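Local coordinates for saposin-like protein (Necator americanus, PDB 3S63) that probably binds lipids and interacts with membranes, as a small helical member of the saposin-like family, at residues I12-V17 with M72-I77; L50-V55 with L76-C81. One frame throughout, in Å; residues are numbered along the deposited sequence.

Contact 1: residues I12-V17 with M72-I77; sequences IALRTV and MEVCLI
L14 of helix 3-20 reaches across to helix 71-77 and meets V74 and C75. Across these two segments, CD1 makes all its contacts. CD1 of L14 lies 3.3 Å from CG1 of V74, and the two side chains point at each other, methyl to methyl. The same CD1 of L14 comes 4.0 Å from SG of C75, so one methyl touches both neighbours on the shorter helix. The backbones stay well apart, with CA of L14 and CA of C75 separated by 8.8 Å.

The torsions explain the reach. L14 has CG trans to its carbonyl carbon (chi1 -67°), which carries the isobutyl group out toward helix 71-77. V74 sets CG1 between its backbone N and carbonyl carbon (chi1 51°), a less common choice for a helical valine. This turns CG1 toward L14. SG of C75 is bonded to SG of C10 in a disulfide.

Within helix 3-20, OG1 of T16 donates a hydrogen bond to O of I12 at 2.8 Å, and N of T16 is a second donor to the same oxygen, from the opposite face of its plane. F69, L35, M53 and I60 also touch L14, while V74 packs on F69 and L59. All three touching residues are buried. The only pairs across the two segments are apolar; the covalent link, C10-C75, starts one turn earlier on helix 3-20. The disulfide joins the two helices covalently and probably holds them in this position, while L14 and V74 fill part of the hydrophobic interior.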
loop_
_atom_site.group_PDB
_atom_site.type_symbol
_atom_site.label_atom_id
_atom_site.label_comp_id
_atom_site.label_asym_id
_atom_site.label_seq_id
_atom_site.Cartn_x
_atom_site.Cartn_y
_atom_site.Cartn_z
ATOM N N ILE A 12 0.458 5.520 3.703
ATOM C CA ILE A 12 1.855 5.893 3.690
ATOM C C ILE A 12 2.701 4.914 2.874
ATOM O O ILE A 12 3.564 5.318 2.103
ATOM C CB ILE A 12 2.382 5.944 5.130
ATOM C CG1 ILE A 12 1.573 6.966 5.936
ATOM C CG2 ILE A 12 3.860 6.262 5.155
ATOM C CD1 ILE A 12 1.913 6.974 7.416
ATOM N N ALA A 13 2.450 3.624 3.058
ATOM C CA ALA A 13 3.240 2.593 2.415
ATOM C C ALA A 13 3.033 2.587 0.917
ATOM O O ALA A 13 3.989 2.513 0.158
ATOM C CB ALA A 13 2.917 1.224 3.003
ATOM N N LEU A 14 1.785 2.655 0.483
ATOM C CA LEU A 14 1.476 2.570 -0.940
ATOM C C LEU A 14 1.894 3.830 -1.683
ATOM O O LEU A 14 2.215 3.795 -2.871
ATOM C CB LEU A 14 -0.019 2.341 -1.147
ATOM C CG LEU A 14 -0.558 1.001 -0.684
ATOM C CD1 LEU A 14 -1.870 0.748 -1.361
ATOM C CD2 LEU A 14 0.435 -0.089 -1.021
ATOM N N ARG A 15 1.865 4.952 -0.979
ATOM C CA ARG A 15 2.150 6.244 -1.578
ATOM C C ARG A 15 3.643 6.408 -1.745
ATOM O O ARG A 15 4.116 6.918 -2.756
ATOM C CB ARG A 15 1.610 7.341 -0.673
ATOM C CG ARG A 15 1.915 8.739 -1.134
ATOM C CD ARG A 15 2.616 9.498 -0.027
ATOM N NE ARG A 15 1.687 10.236 0.822
ATOM C CZ ARG A 15 1.822 10.359 2.139
ATOM N NH1 ARG A 15 2.840 9.771 2.763
ATOM N NH2 ARG A 15 0.934 11.062 2.831
ATOM N N THR A 16 4.374 5.968 -0.729
ATOM C CA THR A 16 5.825 6.020 -0.717
ATOM C C THR A 16 6.415 5.148 -1.827
ATOM O O THR A 16 7.309 5.580 -2.543
ATOM C CB THR A 16 6.373 5.607 0.665
ATOM O OG1 THR A 16 6.039 6.613 1.629
ATOM C CG2 THR A 16 7.869 5.471 0.634
ATOM N N VAL A 17 5.899 3.934 -1.982
ATOM C CA VAL A 17 6.348 3.041 -3.046
ATOM C C VAL A 17 5.934 3.553 -4.432
ATOM O O VAL A 17 6.677 3.398 -5.403
ATOM C CB VAL A 17 5.828 1.601 -2.851
ATOM C CG1 VAL A 17 6.052 0.768 -4.116
ATOM C CG2 VAL A 17 6.467 0.954 -1.610
ATOM N N MET A 72 -5.765 5.877 -0.525
ATOM C CA MET A 72 -6.880 5.644 0.374
ATOM C C MET A 72 -7.968 4.808 -0.273
ATOM O O MET A 72 -8.817 4.252 0.407
ATOM C CB MET A 72 -7.457 6.971 0.861
ATOM C CG MET A 72 -8.949 6.942 1.096
ATOM S SD MET A 72 -9.424 7.204 2.808
ATOM C CE MET A 72 -8.328 6.067 3.626
ATOM N N GLU A 73 -7.942 4.692 -1.586
ATOM C CA GLU A 73 -9.030 4.009 -2.272
ATOM C C GLU A 73 -8.734 2.528 -2.334
ATOM O O GLU A 73 -9.625 1.690 -2.192
ATOM C CB GLU A 73 -9.184 4.552 -3.692
ATOM C CG GLU A 73 -10.600 4.538 -4.231
ATOM C CD GLU A 73 -11.223 5.929 -4.238
ATOM O OE1 GLU A 73 -11.231 6.573 -5.319
ATOM O OE2 GLU A 73 -11.697 6.376 -3.163
ATOM N N VAL A 74 -7.468 2.206 -2.568
ATOM C CA VAL A 74 -7.063 0.820 -2.698
ATOM C C VAL A 74 -7.046 0.205 -1.297
ATOM O O VAL A 74 -7.275 -0.986 -1.136
ATOM C CB VAL A 74 -5.705 0.702 -3.454
ATOM C CG1 VAL A 74 -4.689 1.600 -2.830
ATOM C CG2 VAL A 74 -5.192 -0.732 -3.492
ATOM N N CYS A 75 -6.825 1.035 -0.282
ATOM C CA CYS A 75 -6.823 0.582 1.108
ATOM C C CYS A 75 -8.239 0.334 1.644
ATOM O O CYS A 75 -8.437 -0.414 2.598
ATOM C CB CYS A 75 -6.092 1.597 1.991
ATOM S SG CYS A 75 -4.302 1.662 1.704
ATOM N N LEU A 76 -9.215 0.985 1.023
ATOM C CA LEU A 76 -10.615 0.764 1.321
ATOM C C LEU A 76 -11.065 -0.569 0.735
ATOM O O LEU A 76 -11.862 -1.285 1.339
ATOM C CB LEU A 76 -11.452 1.906 0.731
ATOM C CG LEU A 76 -11.427 3.259 1.454
ATOM C CD1 LEU A 76 -12.082 4.354 0.639
ATOM C CD2 LEU A 76 -12.074 3.165 2.827
ATOM N N ILE A 77 -10.561 -0.886 -0.456
ATOM C CA ILE A 77 -10.912 -2.124 -1.159
ATOM C C ILE A 77 -10.347 -3.333 -0.434
ATOM O O ILE A 77 -10.910 -4.432 -0.483
ATOM C CB ILE A 77 -10.367 -2.128 -2.594
ATOM C CG1 ILE A 77 -10.942 -0.963 -3.398
ATOM C CG2 ILE A 77 -10.698 -3.413 -3.287
ATOM C CD1 ILE A 77 -10.223 -0.742 -4.733
#

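Contact 2: residues L50-V55 with L76-C81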
loop_
_atom_site.group_PDB
_atom_site.type_symbol
_atom_site.label_atom_id
_atom_site.label_comp_id
_atom_site.label_asym_id
_atom_site.label_seq_id
_atom_site.Cartn_x
_atom_site.Cartn_y
_atom_site.Cartn_z
ATOM N N LEU A 50 3.431 -7.072 5.263
ATOM C CA LEU A 50 4.020 -8.083 4.391
ATOM C C LEU A 50 3.000 -9.063 3.830
ATOM O O LEU A 50 3.096 -9.469 2.671
ATOM C CB LEU A 50 5.142 -8.825 5.135
ATOM C CG LEU A 50 6.469 -8.070 5.294
ATOM C CD1 LEU A 50 7.357 -8.746 6.303
ATOM C CD2 LEU A 50 7.202 -7.929 3.953
ATOM N N LEU A 51 2.032 -9.444 4.658
ATOM C CA LEU A 51 0.967 -10.354 4.246
ATOM C C LEU A 51 -0.051 -9.649 3.384
ATOM O O LEU A 51 -0.689 -10.268 2.531
ATOM C CB LEU A 51 0.264 -10.940 5.471
ATOM C CG LEU A 51 1.090 -11.983 6.215
ATOM C CD1 LEU A 51 0.780 -11.962 7.690
ATOM C CD2 LEU A 51 0.860 -13.360 5.614
ATOM N N LEU A 52 -0.214 -8.355 3.634
ATOM C CA LEU A 52 -1.157 -7.543 2.886
ATOM C C LEU A 52 -0.689 -7.427 1.450
ATOM O O LEU A 52 -1.465 -7.654 0.516
ATOM C CB LEU A 52 -1.239 -6.153 3.486
ATOM C CG LEU A 52 -2.611 -5.522 3.688
ATOM C CD1 LEU A 52 -2.427 -4.016 3.641
ATOM C CD2 LEU A 52 -3.600 -6.007 2.635
ATOM N N MET A 53 0.582 -7.066 1.276
ATOM C CA MET A 53 1.142 -6.924 -0.063
ATOM C C MET A 53 1.187 -8.289 -0.750
ATOM O O MET A 53 1.025 -8.382 -1.967
ATOM C CB MET A 53 2.543 -6.281 -0.037
ATOM C CG MET A 53 2.657 -5.019 0.812
ATOM S SD MET A 53 1.433 -3.792 0.373
ATOM C CE MET A 53 1.463 -2.654 1.755
ATOM N N LYS A 54 1.400 -9.349 0.025
ATOM C CA LYS A 54 1.511 -10.673 -0.565
ATOM C C LYS A 54 0.200 -11.056 -1.214
ATOM O O LYS A 54 0.163 -11.453 -2.373
ATOM C CB LYS A 54 1.891 -11.724 0.469
ATOM C CG LYS A 54 2.065 -13.103 -0.151
ATOM C CD LYS A 54 2.037 -14.243 0.876
ATOM C CE LYS A 54 0.623 -14.584 1.319
ATOM N NZ LYS A 54 0.538 -15.977 1.841
ATOM N N VAL A 55 -0.882 -10.931 -0.457
ATOM C CA VAL A 55 -2.188 -11.339 -0.931
ATOM C C VAL A 55 -2.678 -10.425 -2.047
ATOM O O VAL A 55 -3.252 -10.895 -3.030
ATOM C CB VAL A 55 -3.219 -11.317 0.213
ATOM C CG1 VAL A 55 -4.582 -11.758 -0.291
ATOM C CG2 VAL A 55 -2.764 -12.204 1.343
ATOM N N LEU A 76 -9.215 0.985 1.023
ATOM C CA LEU A 76 -10.615 0.764 1.321
ATOM C C LEU A 76 -11.065 -0.569 0.735
ATOM O O LEU A 76 -11.862 -1.285 1.339
ATOM C CB LEU A 76 -11.452 1.906 0.731
ATOM C CG LEU A 76 -11.427 3.259 1.454
ATOM C CD1 LEU A 76 -12.082 4.354 0.639
ATOM C CD2 LEU A 76 -12.074 3.165 2.827
ATOM N N ILE A 77 -10.561 -0.886 -0.456
ATOM C CA ILE A 77 -10.912 -2.124 -1.159
ATOM C C ILE A 77 -10.347 -3.333 -0.434
ATOM O O ILE A 77 -10.910 -4.432 -0.483
ATOM C CB ILE A 77 -10.367 -2.128 -2.594
ATOM C CG1 ILE A 77 -10.942 -0.963 -3.398
ATOM C CG2 ILE A 77 -10.698 -3.413 -3.287
ATOM C CD1 ILE A 77 -10.223 -0.742 -4.733
ATOM N N MET A 78 -9.222 -3.116 0.234
ATOM C CA MET A 78 -8.553 -4.148 1.005
ATOM C C MET A 78 -9.107 -4.156 2.412
ATOM O O MET A 78 -8.766 -5.013 3.217
ATOM C CB MET A 78 -7.058 -3.868 1.032
ATOM C CG MET A 78 -6.447 -3.818 -0.353
ATOM S SD MET A 78 -4.670 -3.995 -0.373
ATOM C CE MET A 78 -4.150 -2.474 0.412
ATOM N N ARG A 79 -9.969 -3.185 2.690
ATOM C CA ARG A 79 -10.639 -3.060 3.981
ATOM C C ARG A 79 -9.650 -2.767 5.114
ATOM O O ARG A 79 -9.922 -3.055 6.282
ATOM C CB ARG A 79 -11.538 -4.295 4.286
ATOM N N GLU A 80 -8.509 -2.174 4.756
ATOM C CA GLU A 80 -7.546 -1.667 5.739
ATOM C C GLU A 80 -7.898 -0.232 6.098
ATOM O O GLU A 80 -7.279 0.382 6.969
ATOM C CB GLU A 80 -6.122 -1.736 5.201
ATOM C CG GLU A 80 -5.572 -3.154 5.095
ATOM C CD GLU A 80 -5.394 -3.819 6.456
ATOM O OE1 GLU A 80 -4.482 -3.406 7.208
ATOM O OE2 GLU A 80 -6.170 -4.748 6.769
ATOM N N CYS A 81 -8.894 0.292 5.392
ATOM C CA CYS A 81 -9.511 1.571 5.698
ATOM C C CYS A 81 -11.002 1.337 5.615
ATOM O O CYS A 81 -11.461 0.557 4.783
ATOM C CB CYS A 81 -9.091 2.643 4.685
ATOM S SG CYS A 81 -7.483 3.406 5.024
#
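L52 of helix 46-65 overlaps the side chains of M78 and E80, at the C-terminal end of helix 71-77. Its two methyls divide the work. CD2 of L52 lies 3.8 Å from SD of M78, and CD1 of L52 lies 3.6 Å from CG of E80. The methionine is bent at its last torsion (chi3 -68°), which brings CE of M78 to 4.0 Å from CD1 of L52. The leucine and methionine side chains run at a slant to each other.

L52 and E80 come at each other from opposite directions. E80 gives L52 its aliphatic part. Its chain bends at chi2 (-66°), and with this bend CG lies against L52 while OE1 of E80 forms a salt bridge with R48, one turn before L52 on helix 46-65. Between the two contact residues, R79 takes positive phi in a Schellman motif, where the chain leaves the helix.

The contact is partly buried. M78 also packs on N56 and L59 of helix 46-65, and both M78 and E80 touch C10 of helix 3-20. The end of helix 71-77 and the chain that follows thus rest against helix 46-65 and helix 3-20 together.

Contacts 1 and 2 have centres about 9 Å apart and share L76 and I77. Along the chain, helix 3-20 comes first, then helix 46-65; both contacts end on helix 71-77 and the chain that follows. Contact 1 joins this last helix to the first, and contact 2 joins its exit to helix 46-65. L14 also packs on M53, which ties the two partner helices together. O of C75 and N of C81 are 2.9 Å apart, a probable hydrogen bond. C7-C81 is the second disulfide to helix 3-20, and C39-C49 is the third of the chain. The result is the compact, disulfide-braced helical fold of saposin-like proteins.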